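PDB 3L2B: probable manganase-dependent inorganic pyrophosphatase from Clostridium perfringens, which probably hydrolyses inorganic pyrophosphate to phosphate, and whose regulatory CBS and DRTGG region binds the activator diadenosine tetraphosphate. Local coordinates for residues 143-149 and 166-172; 208-213 and 232-236; 114-120 and 135-141. All blocks are in the same frame, centred on the assembly; numbering follows the deposited sequence.

Contact 1: residues 143-149 and 166-172; sequences LLIVTGG and TVITTPH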
ATOM      1  N   LEU A 143       0.005  22.116  -6.594  1.00 42.11           N
ATOM      2  CA  LEU A 143       0.544  21.152  -7.573  1.00 40.88           C
ATOM      3  C   LEU A 143      -0.521  20.617  -8.484  1.00 40.53           C
ATOM      4  O   LEU A 143      -1.511  20.027  -8.032  1.00 39.95           O
ATOM      5  CB  LEU A 143       1.270  19.999  -6.897  1.00 39.29           C
ATOM      6  CG  LEU A 143       1.875  18.909  -7.790  1.00 39.68           C
ATOM      7  CD1 LEU A 143       2.858  19.518  -8.802  1.00 39.97           C
ATOM      8  CD2 LEU A 143       2.551  17.824  -6.945  1.00 35.49           C
ATOM      9  N   LEU A 144      -0.283  20.827  -9.774  1.00 40.74           N
ATOM     10  CA  LEU A 144      -1.095  20.261 -10.839  1.00 40.73           C
ATOM     11  C   LEU A 144      -0.399  19.052 -11.452  1.00 40.94           C
ATOM     12  O   LEU A 144       0.689  19.160 -11.990  1.00 41.05           O
ATOM     13  CB  LEU A 144      -1.384  21.316 -11.896  1.00 41.72           C
ATOM     14  CG  LEU A 144      -2.290  20.912 -13.069  1.00 42.75           C
ATOM     15  CD1 LEU A 144      -3.600  20.356 -12.578  1.00 42.20           C
ATOM     16  CD2 LEU A 144      -2.515  22.120 -13.974  1.00 42.26           C
ATOM     17  N   ILE A 145      -1.037  17.887 -11.307  1.00 40.96           N
ATOM     18  CA  ILE A 145      -0.574  16.655 -11.931  1.00 41.29           C
ATOM     19  C   ILE A 145      -1.493  16.307 -13.105  1.00 42.20           C
ATOM     20  O   ILE A 145      -2.648  15.951 -12.919  1.00 41.68           O
ATOM     21  CB  ILE A 145      -0.522  15.490 -10.930  1.00 40.33           C
ATOM     22  CG1 ILE A 145       0.136  15.921  -9.622  1.00 39.37           C
ATOM     23  CG2 ILE A 145       0.269  14.331 -11.477  1.00 40.66           C
ATOM     24  CD1 ILE A 145       0.378  14.773  -8.633  1.00 34.54           C
ATOM     25  N   VAL A 146      -0.958  16.419 -14.315  1.00 44.04           N
ATOM     26  CA  VAL A 146      -1.700  16.065 -15.526  1.00 45.50           C
ATOM     27  C   VAL A 146      -1.428  14.614 -15.871  1.00 46.75           C
ATOM     28  O   VAL A 146      -0.264  14.184 -15.927  1.00 47.86           O
ATOM     29  CB  VAL A 146      -1.382  16.985 -16.712  1.00 46.82           C
ATOM     30  CG1 VAL A 146      -2.217  16.584 -17.955  1.00 47.55           C
ATOM     31  CG2 VAL A 146      -1.631  18.464 -16.337  1.00 46.55           C
ATOM     32  N   THR A 147      -2.516  13.859 -16.055  1.00 47.45           N
ATOM     33  CA  THR A 147      -2.454  12.413 -16.328  1.00 49.52           C
ATOM     34  C   THR A 147      -2.351  12.145 -17.823  1.00 51.52           C
ATOM     35  O   THR A 147      -2.441  13.050 -18.644  1.00 52.39           O
ATOM     36  CB  THR A 147      -3.734  11.637 -15.814  1.00 49.06           C
ATOM     37  OG1 THR A 147      -4.902  12.101 -16.490  1.00 51.24           O
ATOM     38  CG2 THR A 147      -3.967  11.821 -14.347  1.00 47.65           C
ATOM     39  N   GLY A 148      -2.179  10.878 -18.151  1.00 53.15           N
ATOM     40  CA  GLY A 148      -2.275  10.398 -19.527  1.00 55.38           C
ATOM     41  C   GLY A 148      -1.071  10.656 -20.405  1.00 57.47           C
ATOM     42  O   GLY A 148      -1.072  10.285 -21.582  1.00 59.15           O
ATOM     43  N   GLY A 149      -0.040  11.285 -19.838  1.00 57.77           N
ATOM     44  CA  GLY A 149       1.168  11.643 -20.593  1.00 59.32           C
ATOM     45  C   GLY A 149       0.912  12.871 -21.457  1.00 60.67           C
ATOM     46  O   GLY A 149       1.723  13.240 -22.295  1.00 62.64           O
ATOM     47  N   THR A 166       3.259  24.940  -9.523  1.00 45.54           N
ATOM     48  CA  THR A 166       4.021  23.791 -10.018  1.00 44.70           C
ATOM     49  C   THR A 166       3.117  22.855 -10.812  1.00 44.45           C
ATOM     50  O   THR A 166       1.997  22.525 -10.394  1.00 43.29           O
ATOM     51  CB  THR A 166       4.648  23.010  -8.892  1.00 44.24           C
ATOM     52  OG1 THR A 166       5.452  23.892  -8.111  1.00 43.71           O
ATOM     53  CG2 THR A 166       5.519  21.847  -9.436  1.00 43.40           C
ATOM     54  N   VAL A 167       3.604  22.470 -11.985  1.00 45.13           N
ATOM     55  CA  VAL A 167       2.863  21.612 -12.886  1.00 44.53           C
ATOM     56  C   VAL A 167       3.738  20.469 -13.365  1.00 45.17           C
ATOM     57  O   VAL A 167       4.862  20.679 -13.767  1.00 46.50           O
ATOM     58  CB  VAL A 167       2.419  22.369 -14.113  1.00 45.67           C
ATOM     59  CG1 VAL A 167       1.540  21.482 -14.972  1.00 44.71           C
ATOM     60  CG2 VAL A 167       1.721  23.651 -13.714  1.00 44.33           C
ATOM     61  N   ILE A 168       3.203  19.259 -13.319  1.00 44.12           N
ATOM     62  CA  ILE A 168       3.896  18.111 -13.834  1.00 44.26           C
ATOM     63  C   ILE A 168       2.958  17.212 -14.618  1.00 44.34           C
ATOM     64  O   ILE A 168       1.737  17.354 -14.573  1.00 43.57           O
ATOM     65  CB  ILE A 168       4.556  17.307 -12.713  1.00 44.32           C
ATOM     66  CG1 ILE A 168       3.488  16.598 -11.853  1.00 42.26           C
ATOM     67  CG2 ILE A 168       5.442  18.224 -11.858  1.00 44.08           C
ATOM     68  CD1 ILE A 168       4.069  15.770 -10.692  1.00 41.17           C
ATOM     69  N   THR A 169       3.569  16.288 -15.343  1.00 45.12           N
ATOM     70  CA  THR A 169       2.843  15.370 -16.202  1.00 45.33           C
ATOM     71  C   THR A 169       3.331  13.951 -16.020  1.00 44.80           C
ATOM     72  O   THR A 169       4.524  13.671 -16.107  1.00 46.01           O
ATOM     73  CB  THR A 169       3.017  15.739 -17.689  1.00 47.05           C
ATOM     74  OG1 THR A 169       2.383  16.999 -17.938  1.00 49.34           O
ATOM     75  CG2 THR A 169       2.364  14.664 -18.581  1.00 47.44           C
ATOM     76  N   THR A 170       2.389  13.053 -15.772  1.00 43.56           N
ATOM     77  CA  THR A 170       2.714  11.638 -15.643  1.00 43.43           C
ATOM     78  C   THR A 170       2.091  10.830 -16.772  1.00 44.41           C
ATOM     79  O   THR A 170       1.075  11.223 -17.315  1.00 44.72           O
ATOM     80  CB  THR A 170       2.189  11.064 -14.311  1.00 42.17           C
ATOM     81  OG1 THR A 170       2.413   9.643 -14.294  1.00 42.21           O
ATOM     82  CG2 THR A 170       0.697  11.328 -14.156  1.00 40.17           C
ATOM     83  N   PRO A 171       2.659   9.662 -17.099  1.00 45.98           N
ATOM     84  CA  PRO A 171       1.973   8.869 -18.140  1.00 47.18           C
ATOM     85  C   PRO A 171       0.722   8.141 -17.620  1.00 46.53           C
ATOM     86  O   PRO A 171      -0.124   7.688 -18.374  1.00 47.76           O
ATOM     87  CB  PRO A 171       3.048   7.869 -18.579  1.00 48.32           C
ATOM     88  CG  PRO A 171       4.047   7.849 -17.504  1.00 47.68           C
ATOM     89  CD  PRO A 171       4.029   9.181 -16.848  1.00 46.27           C
ATOM     90  N   HIS A 172       0.580   8.111 -16.311  1.00 45.36           N
ATOM     91  CA  HIS A 172      -0.400   7.240 -15.672  1.00 43.28           C
ATOM     92  C   HIS A 172      -1.757   7.864 -15.705  1.00 43.15           C
ATOM     93  O   HIS A 172      -1.885   9.081 -15.665  1.00 42.61           O
ATOM     94  CB  HIS A 172       0.022   6.999 -14.230  1.00 42.28           C
ATOM     95  CG  HIS A 172       1.306   6.263 -14.111  1.00 39.96           C
ATOM     96  ND1 HIS A 172       1.535   5.084 -14.777  1.00 41.25           N
ATOM     97  CD2 HIS A 172       2.426   6.524 -13.401  1.00 38.14           C
ATOM     98  CE1 HIS A 172       2.737   4.634 -14.464  1.00 40.85           C
ATOM     99  NE2 HIS A 172       3.302   5.493 -13.637  1.00 38.03           N
TER

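Contact 2: residues 208-213 and 232-236; sequences VKVTMS and SIARF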
ATOM      1  N   VAL A 208      24.232  -7.750  25.070  1.00 70.28           N
ATOM      2  CA  VAL A 208      23.380  -7.666  23.877  1.00 69.73           C
ATOM      3  C   VAL A 208      22.495  -8.917  23.773  1.00 70.73           C
ATOM      4  O   VAL A 208      21.425  -8.861  23.185  1.00 70.24           O
ATOM      5  CB  VAL A 208      24.217  -7.447  22.569  1.00 68.64           C
ATOM      6  CG1 VAL A 208      23.396  -7.713  21.324  1.00 67.98           C
ATOM      7  CG2 VAL A 208      24.771  -6.034  22.522  1.00 67.79           C
ATOM      8  N   LYS A 209      22.935 -10.034  24.362  1.00 72.15           N
ATOM      9  CA  LYS A 209      22.110 -11.263  24.419  1.00 73.65           C
ATOM     10  C   LYS A 209      20.843 -11.039  25.261  1.00 75.21           C
ATOM     11  O   LYS A 209      19.771 -11.579  24.955  1.00 75.63           O
ATOM     12  CB  LYS A 209      22.881 -12.482  24.972  1.00 74.45           C
ATOM     13  CG  LYS A 209      23.979 -13.046  24.054  1.00 74.67           C
ATOM     14  CD  LYS A 209      24.174 -14.555  24.255  1.00 76.09           C
ATOM     15  CE  LYS A 209      25.544 -15.037  23.752  1.00 76.12           C
ATOM     16  NZ  LYS A 209      25.609 -16.529  23.614  1.00 76.83           N
ATOM     17  N   VAL A 210      20.980 -10.229  26.311  1.00 76.26           N
ATOM     18  CA  VAL A 210      19.861  -9.898  27.204  1.00 77.95           C
ATOM     19  C   VAL A 210      18.877  -9.019  26.432  1.00 77.86           C
ATOM     20  O   VAL A 210      17.700  -9.364  26.244  1.00 78.85           O
ATOM     21  CB  VAL A 210      20.342  -9.156  28.499  1.00 78.80           C
ATOM     22  CG1 VAL A 210      19.152  -8.708  29.352  1.00 80.56           C
ATOM     23  CG2 VAL A 210      21.285 -10.040  29.319  1.00 79.15           C
ATOM     24  N   THR A 211      19.402  -7.893  25.958  1.00 76.78           N
ATOM     25  CA  THR A 211      18.642  -6.913  25.157  1.00 75.88           C
ATOM     26  C   THR A 211      17.828  -7.577  24.051  1.00 75.15           C
ATOM     27  O   THR A 211      16.691  -7.191  23.781  1.00 75.21           O
ATOM     28  CB  THR A 211      19.579  -5.857  24.499  1.00 74.74           C
ATOM     29  OG1 THR A 211      20.532  -5.384  25.460  1.00 75.15           O
ATOM     30  CG2 THR A 211      18.776  -4.692  23.972  1.00 74.36           C
ATOM     31  N   MET A 212      18.434  -8.576  23.420  1.00 74.43           N
ATOM     32  CA  MET A 212      17.793  -9.331  22.335  1.00 74.32           C
ATOM     33  C   MET A 212      16.662 -10.228  22.840  1.00 75.71           C
ATOM     34  O   MET A 212      15.705 -10.512  22.109  1.00 76.13           O
ATOM     35  CB  MET A 212      18.805 -10.184  21.557  1.00 73.90           C
ATOM     36  CG  MET A 212      19.627  -9.406  20.557  1.00 72.68           C
ATOM     37  SD  MET A 212      20.670 -10.504  19.593  1.00 73.60           S
ATOM     38  CE  MET A 212      21.228  -9.396  18.297  1.00 72.16           C
ATOM     39  N   SER A 213      16.783 -10.683  24.083  1.00 76.64           N
ATOM     40  CA  SER A 213      15.746 -11.522  24.701  1.00 78.23           C
ATOM     41  C   SER A 213      14.574 -10.680  25.204  1.00 78.59           C
ATOM     42  O   SER A 213      13.426 -11.131  25.206  1.00 80.02           O
ATOM     43  CB  SER A 213      16.306 -12.350  25.850  1.00 79.28           C
ATOM     44  OG  SER A 213      15.248 -13.054  26.469  1.00 82.09           O
ATOM     45  N   SER A 232      24.406  -4.034  10.509  1.00 54.11           N
ATOM     46  CA  SER A 232      23.295  -4.719  11.153  1.00 53.10           C
ATOM     47  C   SER A 232      23.748  -6.097  11.596  1.00 52.86           C
ATOM     48  O   SER A 232      24.556  -6.759  10.928  1.00 53.03           O
ATOM     49  CB  SER A 232      22.120  -4.799  10.192  1.00 52.66           C
ATOM     50  OG  SER A 232      21.136  -5.700  10.643  1.00 53.12           O
ATOM     51  N   ILE A 233      23.265  -6.498  12.758  1.00 52.35           N
ATOM     52  CA  ILE A 233      23.553  -7.829  13.290  1.00 52.52           C
ATOM     53  C   ILE A 233      22.243  -8.620  13.478  1.00 52.83           C
ATOM     54  O   ILE A 233      21.228  -8.067  13.863  1.00 51.04           O
ATOM     55  CB  ILE A 233      24.384  -7.750  14.619  1.00 51.89           C
ATOM     56  CG1 ILE A 233      24.796  -9.139  15.053  1.00 53.45           C
ATOM     57  CG2 ILE A 233      23.619  -7.104  15.741  1.00 50.25           C
ATOM     58  CD1 ILE A 233      26.061  -9.166  15.932  1.00 55.89           C
ATOM     59  N   ALA A 234      22.300  -9.914  13.188  1.00 54.70           N
ATOM     60  CA  ALA A 234      21.155 -10.820  13.396  1.00 56.70           C
ATOM     61  C   ALA A 234      21.057 -11.300  14.845  1.00 58.09           C
ATOM     62  O   ALA A 234      22.059 -11.438  15.551  1.00 58.02           O
ATOM     63  CB  ALA A 234      21.229 -12.027  12.450  1.00 56.89           C
ATOM     64  N   ARG A 235      19.827 -11.533  15.270  1.00 60.00           N
ATOM     65  CA  ARG A 235      19.537 -12.106  16.594  1.00 62.55           C
ATOM     66  C   ARG A 235      20.198 -13.461  16.652  1.00 63.84           C
ATOM     67  O   ARG A 235      20.059 -14.257  15.739  1.00 64.44           O
ATOM     68  CB  ARG A 235      18.023 -12.227  16.809  1.00 63.36           C
ATOM     69  CG  ARG A 235      17.578 -12.764  18.169  1.00 67.40           C
ATOM     70  CD  ARG A 235      16.121 -12.341  18.502  1.00 70.35           C
ATOM     71  NE  ARG A 235      15.357 -13.405  19.149  1.00 75.62           N
ATOM     72  CZ  ARG A 235      15.424 -13.720  20.442  1.00 78.98           C
ATOM     73  NH1 ARG A 235      16.227 -13.055  21.262  1.00 79.56           N
ATOM     74  NH2 ARG A 235      14.690 -14.719  20.917  1.00 81.57           N
ATOM     75  N   PHE A 236      20.947 -13.713  17.711  1.00 65.42           N
ATOM     76  CA  PHE A 236      21.776 -14.940  17.755  1.00 67.46           C
ATOM     77  C   PHE A 236      20.928 -16.197  17.839  1.00 68.80           C
ATOM     78  O   PHE A 236      21.404 -17.268  17.472  1.00 70.70           O
ATOM     79  CB  PHE A 236      22.768 -14.933  18.916  1.00 67.71           C
ATOM     80  CG  PHE A 236      23.526 -13.658  19.038  1.00 68.55           C
ATOM     81  CD1 PHE A 236      24.125 -13.080  17.924  1.00 69.03           C
ATOM     82  CD2 PHE A 236      23.624 -13.014  20.263  1.00 69.80           C
ATOM     83  CE1 PHE A 236      24.804 -11.895  18.038  1.00 68.56           C
ATOM     84  CE2 PHE A 236      24.303 -11.821  20.379  1.00 69.34           C
ATOM     85  CZ  PHE A 236      24.893 -11.263  19.275  1.00 69.20           C
TER

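Contact 3: residues 114-120 and 135-141; sequences LKEFISE and ELIELKV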
ATOM      1  N   LEU A 114     -15.299  22.643  -9.768  1.00 54.25           N
ATOM      2  CA  LEU A 114     -13.998  22.330  -9.144  1.00 53.60           C
ATOM      3  C   LEU A 114     -13.812  23.078  -7.851  1.00 53.68           C
ATOM      4  O   LEU A 114     -13.265  22.547  -6.902  1.00 53.32           O
ATOM      5  CB  LEU A 114     -12.828  22.643 -10.080  1.00 53.08           C
ATOM      6  CG  LEU A 114     -12.752  21.740 -11.306  1.00 52.10           C
ATOM      7  CD1 LEU A 114     -11.779  22.346 -12.304  1.00 53.05           C
ATOM      8  CD2 LEU A 114     -12.355  20.310 -10.899  1.00 51.36           C
ATOM      9  N   LYS A 115     -14.318  24.305  -7.801  1.00 54.94           N
ATOM     10  CA  LYS A 115     -14.099  25.182  -6.630  1.00 56.01           C
ATOM     11  C   LYS A 115     -14.697  24.705  -5.300  1.00 56.84           C
ATOM     12  O   LYS A 115     -14.349  25.222  -4.237  1.00 57.48           O
ATOM     13  CB  LYS A 115     -14.517  26.636  -6.916  1.00 56.85           C
ATOM     14  CG  LYS A 115     -15.927  26.849  -7.416  1.00 56.94           C
ATOM     15  CD  LYS A 115     -16.211  28.328  -7.660  1.00 57.18           C
ATOM     16  CE  LYS A 115     -15.630  28.820  -8.983  1.00 56.55           C
ATOM     17  NZ  LYS A 115     -16.337  28.249 -10.176  1.00 55.49           N
ATOM     18  N   GLU A 116     -15.569  23.708  -5.344  1.00 57.37           N
ATOM     19  CA  GLU A 116     -16.214  23.208  -4.095  1.00 58.68           C
ATOM     20  C   GLU A 116     -15.487  22.046  -3.434  1.00 57.90           C
ATOM     21  O   GLU A 116     -15.723  21.730  -2.273  1.00 58.90           O
ATOM     22  CB  GLU A 116     -17.669  22.826  -4.336  1.00 59.83           C
ATOM     23  CG  GLU A 116     -17.929  21.869  -5.469  1.00 60.89           C
ATOM     24  CD  GLU A 116     -19.393  21.842  -5.851  1.00 65.79           C
ATOM     25  OE1 GLU A 116     -19.748  22.353  -6.951  1.00 66.77           O
ATOM     26  OE2 GLU A 116     -20.187  21.327  -5.020  1.00 68.37           O
ATOM     27  N   PHE A 117     -14.600  21.416  -4.186  1.00 56.27           N
ATOM     28  CA  PHE A 117     -13.796  20.310  -3.662  1.00 55.67           C
ATOM     29  C   PHE A 117     -12.314  20.666  -3.569  1.00 54.15           C
ATOM     30  O   PHE A 117     -11.548  20.054  -2.829  1.00 54.45           O
ATOM     31  CB  PHE A 117     -13.969  19.067  -4.554  1.00 55.58           C
ATOM     32  CG  PHE A 117     -15.394  18.547  -4.613  1.00 57.18           C
ATOM     33  CD1 PHE A 117     -15.976  17.937  -3.506  1.00 60.03           C
ATOM     34  CD2 PHE A 117     -16.137  18.653  -5.772  1.00 57.24           C
ATOM     35  CE1 PHE A 117     -17.298  17.459  -3.556  1.00 61.23           C
ATOM     36  CE2 PHE A 117     -17.451  18.167  -5.826  1.00 59.39           C
ATOM     37  CZ  PHE A 117     -18.021  17.580  -4.719  1.00 60.47           C
ATOM     38  N   ILE A 118     -11.916  21.663  -4.336  1.00 53.16           N
ATOM     39  CA  ILE A 118     -10.513  21.953  -4.533  1.00 51.86           C
ATOM     40  C   ILE A 118     -10.210  23.360  -4.069  1.00 51.93           C
ATOM     41  O   ILE A 118     -10.916  24.304  -4.366  1.00 52.48           O
ATOM     42  CB  ILE A 118     -10.096  21.723  -6.002  1.00 51.60           C
ATOM     43  CG1 ILE A 118     -10.272  20.242  -6.359  1.00 50.96           C
ATOM     44  CG2 ILE A 118      -8.635  22.177  -6.234  1.00 49.98           C
ATOM     45  CD1 ILE A 118     -10.055  19.894  -7.818  1.00 49.33           C
ATOM     46  N   SER A 119      -9.117  23.463  -3.353  1.00 51.23           N
ATOM     47  CA  SER A 119      -8.839  24.601  -2.503  1.00 51.74           C
ATOM     48  C   SER A 119      -7.356  25.013  -2.643  1.00 50.59           C
ATOM     49  O   SER A 119      -6.471  24.161  -2.858  1.00 47.96           O
ATOM     50  CB  SER A 119      -9.146  24.146  -1.073  1.00 52.43           C
ATOM     51  OG  SER A 119      -9.423  25.219  -0.226  1.00 57.15           O
ATOM     52  N   GLU A 120      -7.091  26.312  -2.536  1.00 50.35           N
ATOM     53  CA  GLU A 120      -5.694  26.817  -2.596  1.00 49.59           C
ATOM     54  C   GLU A 120      -4.749  25.901  -1.823  1.00 47.51           C
ATOM     55  O   GLU A 120      -4.944  25.630  -0.649  1.00 47.23           O
ATOM     56  CB  GLU A 120      -5.581  28.288  -2.098  1.00 51.26           C
ATOM     57  CG  GLU A 120      -4.113  28.761  -1.812  1.00 53.87           C
ATOM     58  CD  GLU A 120      -3.899  30.277  -1.896  1.00 57.71           C
ATOM     59  OE1 GLU A 120      -4.867  31.028  -2.100  1.00 59.57           O
ATOM     60  OE2 GLU A 120      -2.739  30.721  -1.773  1.00 61.32           O
ATOM     61  N   GLU A 135      -8.663  26.237 -14.610  1.00 51.21           N
ATOM     62  CA  GLU A 135      -9.406  26.582 -13.393  1.00 50.41           C
ATOM     63  C   GLU A 135      -8.598  26.142 -12.173  1.00 49.22           C
ATOM     64  O   GLU A 135      -8.601  26.809 -11.143  1.00 50.15           O
ATOM     65  CB  GLU A 135     -10.802  25.949 -13.404  1.00 50.76           C
ATOM     66  CG  GLU A 135     -11.610  26.117 -12.095  1.00 52.18           C
ATOM     67  CD  GLU A 135     -11.984  27.578 -11.740  1.00 55.41           C
ATOM     68  OE1 GLU A 135     -11.810  28.491 -12.601  1.00 56.66           O
ATOM     69  OE2 GLU A 135     -12.469  27.797 -10.588  1.00 55.87           O
ATOM     70  N   LEU A 136      -7.872  25.035 -12.309  1.00 47.27           N
ATOM     71  CA  LEU A 136      -7.098  24.486 -11.192  1.00 46.15           C
ATOM     72  C   LEU A 136      -6.007  25.488 -10.835  1.00 46.53           C
ATOM     73  O   LEU A 136      -5.732  25.753  -9.652  1.00 46.80           O
ATOM     74  CB  LEU A 136      -6.523  23.086 -11.518  1.00 45.01           C
ATOM     75  CG  LEU A 136      -7.539  21.901 -11.602  1.00 44.24           C
ATOM     76  CD1 LEU A 136      -6.889  20.596 -12.060  1.00 40.80           C
ATOM     77  CD2 LEU A 136      -8.268  21.681 -10.271  1.00 41.07           C
ATOM     78  N   ILE A 137      -5.418  26.076 -11.875  1.00 46.93           N
ATOM     79  CA  ILE A 137      -4.367  27.060 -11.713  1.00 47.57           C
ATOM     80  C   ILE A 137      -4.931  28.320 -11.059  1.00 49.58           C
ATOM     81  O   ILE A 137      -4.325  28.855 -10.142  1.00 49.94           O
ATOM     82  CB  ILE A 137      -3.654  27.365 -13.054  1.00 48.34           C
ATOM     83  CG1 ILE A 137      -2.772  26.174 -13.440  1.00 46.37           C
ATOM     84  CG2 ILE A 137      -2.828  28.653 -12.958  1.00 47.59           C
ATOM     85  CD1 ILE A 137      -2.494  26.095 -14.903  1.00 46.56           C
ATOM     86  N   GLU A 138      -6.114  28.758 -11.505  1.00 50.82           N
ATOM     87  CA  GLU A 138      -6.802  29.926 -10.908  1.00 52.81           C
ATOM     88  C   GLU A 138      -7.142  29.694  -9.435  1.00 52.75           C
ATOM     89  O   GLU A 138      -7.221  30.636  -8.649  1.00 54.18           O
ATOM     90  CB  GLU A 138      -8.085  30.310 -11.681  1.00 53.42           C
ATOM     91  CG  GLU A 138      -9.043  31.208 -10.888  1.00 58.00           C
ATOM     92  CD  GLU A 138     -10.090  31.948 -11.754  1.00 63.47           C
ATOM     93  OE1 GLU A 138     -11.220  31.400 -11.957  1.00 65.01           O
ATOM     94  OE2 GLU A 138      -9.784  33.086 -12.216  1.00 66.75           O
ATOM     95  N   LEU A 139      -7.364  28.443  -9.060  1.00 51.46           N
ATOM     96  CA  LEU A 139      -7.709  28.123  -7.670  1.00 51.47           C
ATOM     97  C   LEU A 139      -6.444  28.011  -6.822  1.00 51.99           C
ATOM     98  O   LEU A 139      -6.491  27.682  -5.637  1.00 52.70           O
ATOM     99  CB  LEU A 139      -8.538  26.828  -7.579  1.00 50.98           C
ATOM    100  CG  LEU A 139     -10.032  26.938  -7.898  1.00 50.90           C
ATOM    101  CD1 LEU A 139     -10.669  25.536  -8.061  1.00 50.71           C
ATOM    102  CD2 LEU A 139     -10.729  27.714  -6.812  1.00 50.66           C
ATOM    103  N   LYS A 140      -5.307  28.282  -7.456  1.00 51.89           N
ATOM    104  CA  LYS A 140      -3.996  28.284  -6.789  1.00 51.61           C
ATOM    105  C   LYS A 140      -3.675  26.974  -6.095  1.00 49.73           C
ATOM    106  O   LYS A 140      -3.242  26.929  -4.959  1.00 50.10           O
ATOM    107  CB  LYS A 140      -3.884  29.464  -5.826  1.00 53.32           C
ATOM    108  CG  LYS A 140      -4.072  30.851  -6.532  1.00 54.79           C
ATOM    109  CD  LYS A 140      -4.160  31.968  -5.509  1.00 57.82           C
ATOM    110  CE  LYS A 140      -4.059  33.362  -6.150  1.00 61.24           C
ATOM    111  NZ  LYS A 140      -5.332  33.761  -6.796  1.00 61.80           N
ATOM    112  N   VAL A 141      -3.907  25.892  -6.812  1.00 48.07           N
ATOM    113  CA  VAL A 141      -3.411  24.591  -6.374  1.00 46.23           C
ATOM    114  C   VAL A 141      -1.880  24.701  -6.248  1.00 46.49           C
ATOM    115  O   VAL A 141      -1.231  25.452  -6.976  1.00 46.75           O
ATOM    116  CB  VAL A 141      -3.797  23.467  -7.329  1.00 45.29           C
ATOM    117  CG1 VAL A 141      -5.336  23.212  -7.297  1.00 42.98           C
ATOM    118  CG2 VAL A 141      -3.314  23.771  -8.724  1.00 45.64           C
TER

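Contact 1: residues 143-149 and 166-172
Leu144 and Val146 of strand 143-146 bond through both backbone N and O to strand 166-169, the two running parallel with axes 4.7 Å apart at their closest and 17° between their directions. Leu144 N gives to Thr166 O and Leu144 O takes Ile168 N at 2.8 Å; Val146 repeats the pattern with Ile168 O and Thr170 N. On the face that carries Leu143, Ile145, Thr166 and Ile168, the two isoleucines lie alongside each other, pointing the same way, Ile145 CG2 being 4.0 Å from Ile168 CG1. Ile168 CG1 sits between its backbone N and carbonyl carbon (chi1 70°), which directs CG2 to Leu143 CD1. Leu143 CD1 also reaches Thr166 CG2 at 3.6 Å, and helix 79-85 packs over Leu143 and Ile168 through Ile82. Helix 154-163 links the two strands, neighbours in the mixed sheet of the DRTGG domain, in a beta-alpha-beta crossover. On the reverse face Leu144 CD2 is 4.2 Å from Val167 CG1, and Leu144 also meets Leu136 of helix 130-138. Thr169 OG1, beside Val146 CB, bonds Gln91 OE1, while Thr169 CG2 rests on Gly149 C. Past the strand ends, Gly149 N gives a bent bond to Thr170 O (134° at the hydrogen), and Gly148 N reaches His172 O at 3.1 Å from above the carbonyl plane. Both residues have positive phi, which favours glycine. Thr170 OG1 accepts His172 N in an ST turn and also bonds Leu86 O; Thr170 CG2 lies 3.5 Å from Val146 O.

Contact 2: residues 208-213 and 232-236
Met212 reaches from helix 205-215 to the end of strand 229-234 and makes a Met-aromatic contact with Phe236: SD lies 4.1 Å from the ring centroid and 18° off the ring normal, displaced toward the rim of that face. Extended beyond CG, the thioether keeps CE over the same face and brings it 3.5 Å from Ala234 O.

The other apolar contacts fall on the Phe236 ring and the Met212 methyl. Lys209 CG comes to the edge of the Phe236 ring, 3.8 Å from CD2, with its aliphatic chain crossing the phenylalanine side chain at about a right angle. Val208 CG1 approaches the same ring at CE2, 4.3 Å away. Deeper, Met212 CE touches Ile233 CG2 at 4.2 Å, where Ile233 also packs on Val199 and Val222 of the sheet.

The polar approach is that of Arg235, whose chain bends at chi3 (140°). Its NH1 comes 2.7 Å from Met212 O, but the angle is too poor for a hydrogen bond; Met212 CB lies at the guanidinium edge, in its plane. Met212 also rests on Tyr220, a residue of the diadenosine tetraphosphate pocket. A helix packed through such side chains against a small mixed sheet is the arrangement of a CBS domain, here the second of the regulatory region.

Contact 3: residues 114-120 and 135-141
Ile118 and Leu136 meet where the loop between strands 104-106 and 123-126 lies against helix 130-138, in the alpha/beta layering of the DRTGG domain. This is the tightly packed side. Ile118 CD1 presses on Leu136 CD2 at 3.5 Å, the two side chains crossing at a slant, and the other branch, Ile118 CG2, is 3.6 Å from Val141 CG1. The division follows from chi1 of -63°, which sets CG1 opposite the carbonyl carbon and CG2 opposite the backbone N. Leu114 passes Glu135 in the reverse sense, its CD1 3.8 Å from the aliphatic CG of the glutamate. Leu139 then fits its CD1 against the loop backbone, 3.7 Å from Lys115 CA. Within the loop, Leu114 O takes both Phe117 N and Ile118 N.

The outer side is polar and loosely joined. Lys115 folds back at chi3 and chi4, and its NZ bonds Glu112 O and makes a long salt bridge, 3.9 Å, with Glu135 OE2. At the helix end Lys140 has positive phi in a Schellman motif, with its backbone tied to Gly121, and Glu120 extends across its side chain. Glu120 OE1 lies 3.6 Å from Lys140 CD, with Lys140 NZ not in contact with it. The Glu120 CA hydrogen is shared in CA-H...O contacts between Leu139 O (CA to O 3.3 Å) and Lys140 O.

How the contacts relate
From the N terminus, contact 3 comes first, its 14 intervening residues carrying strand 123-126 and the start of helix 130-138. Contact 1 opens just after it, closing around helix 154-163, and contact 2 follows with strand 219-223 inside its loop. The three stand in series, none nested or crossed. Contacts 3 and 1 belong to the DRTGG domain and touch: Leu136 and Ile137 of helix 130-138 pack on Leu144, and the same helix carries the outer loop 114-120. Contact 2, in the second CBS domain, sits on the opposite side of the chain's centre, about 47 Å from contact 1 between centres.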